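TAF6 (PDB 4ATG) is probably a subunit of the general transcription factor TFIID, with a HEAT-repeat C-terminal domain thought to take part in Taf6-Taf9 complex formation. Local coordinates at residues 47-52 / 67-72. Residues are numbered along the deposited sequence; the frame is centred on the assembly and turned at random.
Sequences QHISEL and IALYFS
Ile49 meets Tyr70 and Leu69 with its two branches at the centre of an antiparallel helix pair, helix 42-55 against helix 60-75. The segment axes approach to 10.6 Å with 158° between their directions, and Ile49 and Tyr70 have the nearest CA atoms, 8.2 Å apart. The tight part of the contact lies here. Ile49 CG2 sits over one face of the Tyr70 ring, 3.9 Å from the centroid and displaced toward the rim, so that its closest ring atom is Tyr70 CZ at 3.6 Å; this is a CH-pi contact. The other branch carries Ile49 CD1 to Leu69 CB, 3.8 Å away. This division follows from chi1 of -66°, which sets CG2 opposite the backbone N and leaves CG1 beside it. Leu69 continues the apolar layer onto Ile20 of helix 7-20 and Ile29 and Leu32 of helix 25-34.

Beyond this apolar patch the fit slackens. Gln47 and Glu51 turn their CB atoms away from helix 60-75 on the exposed side of helix 42-55, and only Ser50 extends the contact in a polar direction. Ser50 was modelled in two conformers, so its OG position is less certain; in one of them OG lies near the plane of the Tyr70 ring, at the hydroxyl edge, 2.7 Å from Tyr70 OH, and is hydrogen-bonded to the carbonyl of Ile46 one turn earlier. Tyr70 OH bonds to Ser91 OG on helix 85-97. A phenylalanine in place of Tyr70 removes the hydroxyl and would probably leave Ser91 OG without this hydrogen-bond partner.

Such packing of consecutive antiparallel helices is characteristic of a HEAT-repeat solenoid. The chemistry implies an interface closed mainly by aliphatic and CH-pi contacts, with the tyrosine hydroxyl carrying a polar link onward to the next helix.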
loop_
_atom_site.group_PDB
_atom_site.type_symbol
_atom_site.label_atom_id
_atom_site.label_comp_id
_atom_site.label_asym_id
_atom_site.label_seq_id
_atom_site.Cartn_x
_atom_site.Cartn_y
_atom_site.Cartn_z
ATOM N N GLN A 47 10.315 2.494 -8.501
ATOM C CA GLN A 47 10.585 3.946 -8.513
ATOM C C GLN A 47 9.528 4.686 -9.357
ATOM O O GLN A 47 8.987 5.700 -8.903
ATOM C CB GLN A 47 12.015 4.225 -9.045
ATOM C CG GLN A 47 12.467 5.671 -8.915
ATOM C CD GLN A 47 13.473 6.067 -9.975
ATOM O OE1 GLN A 47 14.121 5.234 -10.632
ATOM N NE2 GLN A 47 13.627 7.365 -10.167
ATOM N N HIS A 48 9.206 4.190 -10.583
ATOM C CA HIS A 48 8.194 4.868 -11.425
ATOM C C HIS A 48 6.820 4.824 -10.802
ATOM O O HIS A 48 6.106 5.837 -10.798
ATOM C CB HIS A 48 8.109 4.261 -12.839
ATOM C CG HIS A 48 6.974 4.819 -13.657
ATOM N ND1 HIS A 48 7.109 5.997 -14.368
ATOM C CD2 HIS A 48 5.713 4.352 -13.826
ATOM C CE1 HIS A 48 5.943 6.196 -14.967
ATOM N NE2 HIS A 48 5.072 5.232 -14.670
ATOM N N ILE A 49 6.408 3.629 -10.357
ATOM C CA ILE A 49 5.074 3.445 -9.784
ATOM C C ILE A 49 4.911 4.359 -8.560
ATOM O O ILE A 49 3.877 5.011 -8.451
ATOM C CB ILE A 49 4.740 1.949 -9.486
ATOM C CG1 ILE A 49 4.658 1.129 -10.799
ATOM C CG2 ILE A 49 3.418 1.825 -8.718
ATOM C CD1 ILE A 49 4.925 -0.471 -10.569
ATOM N N SER A 50 5.938 4.432 -7.659
ATOM C CA SER A 50 5.866 5.308 -6.472
ATOM C C SER A 50 5.666 6.751 -6.888
ATOM O O SER A 50 4.840 7.451 -6.300
ATOM C CB SER A 50 7.138 5.209 -5.635
ATOM O OG SER A 50 7.243 3.924 -5.058
ATOM N N GLU A 51 6.413 7.202 -7.929
ATOM C CA GLU A 51 6.308 8.582 -8.432
ATOM C C GLU A 51 4.949 8.837 -9.073
ATOM O O GLU A 51 4.361 9.899 -8.888
ATOM C CB GLU A 51 7.438 8.892 -9.438
ATOM C CG GLU A 51 8.784 9.151 -8.781
ATOM C CD GLU A 51 9.994 9.220 -9.698
ATOM O OE1 GLU A 51 9.873 8.882 -10.900
ATOM O OE2 GLU A 51 11.082 9.585 -9.196
ATOM N N LEU A 52 4.428 7.849 -9.795
ATOM C CA LEU A 52 3.125 7.980 -10.448
ATOM C C LEU A 52 2.014 8.091 -9.400
ATOM O O LEU A 52 1.130 8.929 -9.566
ATOM C CB LEU A 52 2.900 6.784 -11.410
ATOM C CG LEU A 52 1.605 6.786 -12.242
ATOM C CD1 LEU A 52 1.484 8.049 -13.129
ATOM C CD2 LEU A 52 1.521 5.514 -13.091
ATOM N N ILE A 67 -1.324 -0.175 -7.273
ATOM C CA ILE A 67 -1.377 -1.125 -6.152
ATOM C C ILE A 67 -1.328 -2.551 -6.692
ATOM O O ILE A 67 -0.613 -3.391 -6.148
ATOM C CB ILE A 67 -2.657 -0.830 -5.310
ATOM C CG1 ILE A 67 -2.536 0.551 -4.614
ATOM C CG2 ILE A 67 -2.901 -1.952 -4.264
ATOM C CD1 ILE A 67 -3.970 1.184 -4.197
ATOM N N ALA A 68 -2.088 -2.827 -7.769
ATOM C CA ALA A 68 -2.140 -4.161 -8.400
ATOM C C ALA A 68 -0.800 -4.524 -9.006
ATOM O O ALA A 68 -0.422 -5.684 -8.918
ATOM C CB ALA A 68 -3.239 -4.207 -9.460
ATOM N N LEU A 69 -0.056 -3.536 -9.589
ATOM C CA LEU A 69 1.281 -3.806 -10.146
ATOM C C LEU A 69 2.245 -4.176 -9.024
ATOM O O LEU A 69 3.085 -5.072 -9.192
ATOM C CB LEU A 69 1.800 -2.604 -10.935
ATOM C CG LEU A 69 1.065 -2.325 -12.278
ATOM C CD1 LEU A 69 1.536 -0.987 -12.851
ATOM C CD2 LEU A 69 1.377 -3.402 -13.288
ATOM N N TYR A 70 2.161 -3.489 -7.879
ATOM C CA TYR A 70 3.036 -3.874 -6.750
ATOM C C TYR A 70 2.755 -5.324 -6.339
ATOM O O TYR A 70 3.687 -6.097 -6.113
ATOM C CB TYR A 70 2.787 -3.001 -5.529
ATOM C CG TYR A 70 3.420 -1.622 -5.563
ATOM C CD1 TYR A 70 4.623 -1.396 -6.238
ATOM C CD2 TYR A 70 2.859 -0.566 -4.855
ATOM C CE1 TYR A 70 5.238 -0.138 -6.216
ATOM C CE2 TYR A 70 3.470 0.685 -4.813
ATOM C CZ TYR A 70 4.648 0.899 -5.509
ATOM O OH TYR A 70 5.210 2.147 -5.481
ATOM N N PHE A 71 1.472 -5.687 -6.225
ATOM C CA PHE A 71 1.093 -7.041 -5.815
ATOM C C PHE A 71 1.567 -8.064 -6.835
ATOM O O PHE A 71 1.966 -9.163 -6.462
ATOM C CB PHE A 71 -0.444 -7.122 -5.598
ATOM C CG PHE A 71 -0.889 -8.401 -4.908
ATOM C CD1 PHE A 71 -0.252 -8.846 -3.750
ATOM C CD2 PHE A 71 -1.924 -9.168 -5.430
ATOM C CE1 PHE A 71 -0.659 -10.033 -3.114
ATOM C CE2 PHE A 71 -2.328 -10.353 -4.797
ATOM C CZ PHE A 71 -1.690 -10.776 -3.649
ATOM N N SER A 72 1.526 -7.716 -8.137
ATOM C CA SER A 72 1.994 -8.646 -9.175
ATOM C C SER A 72 3.480 -8.922 -8.963
ATOM O O SER A 72 3.894 -10.069 -9.020
ATOM C CB SER A 72 1.802 -8.060 -10.575
ATOM O OG SER A 72 0.452 -8.119 -11.012
#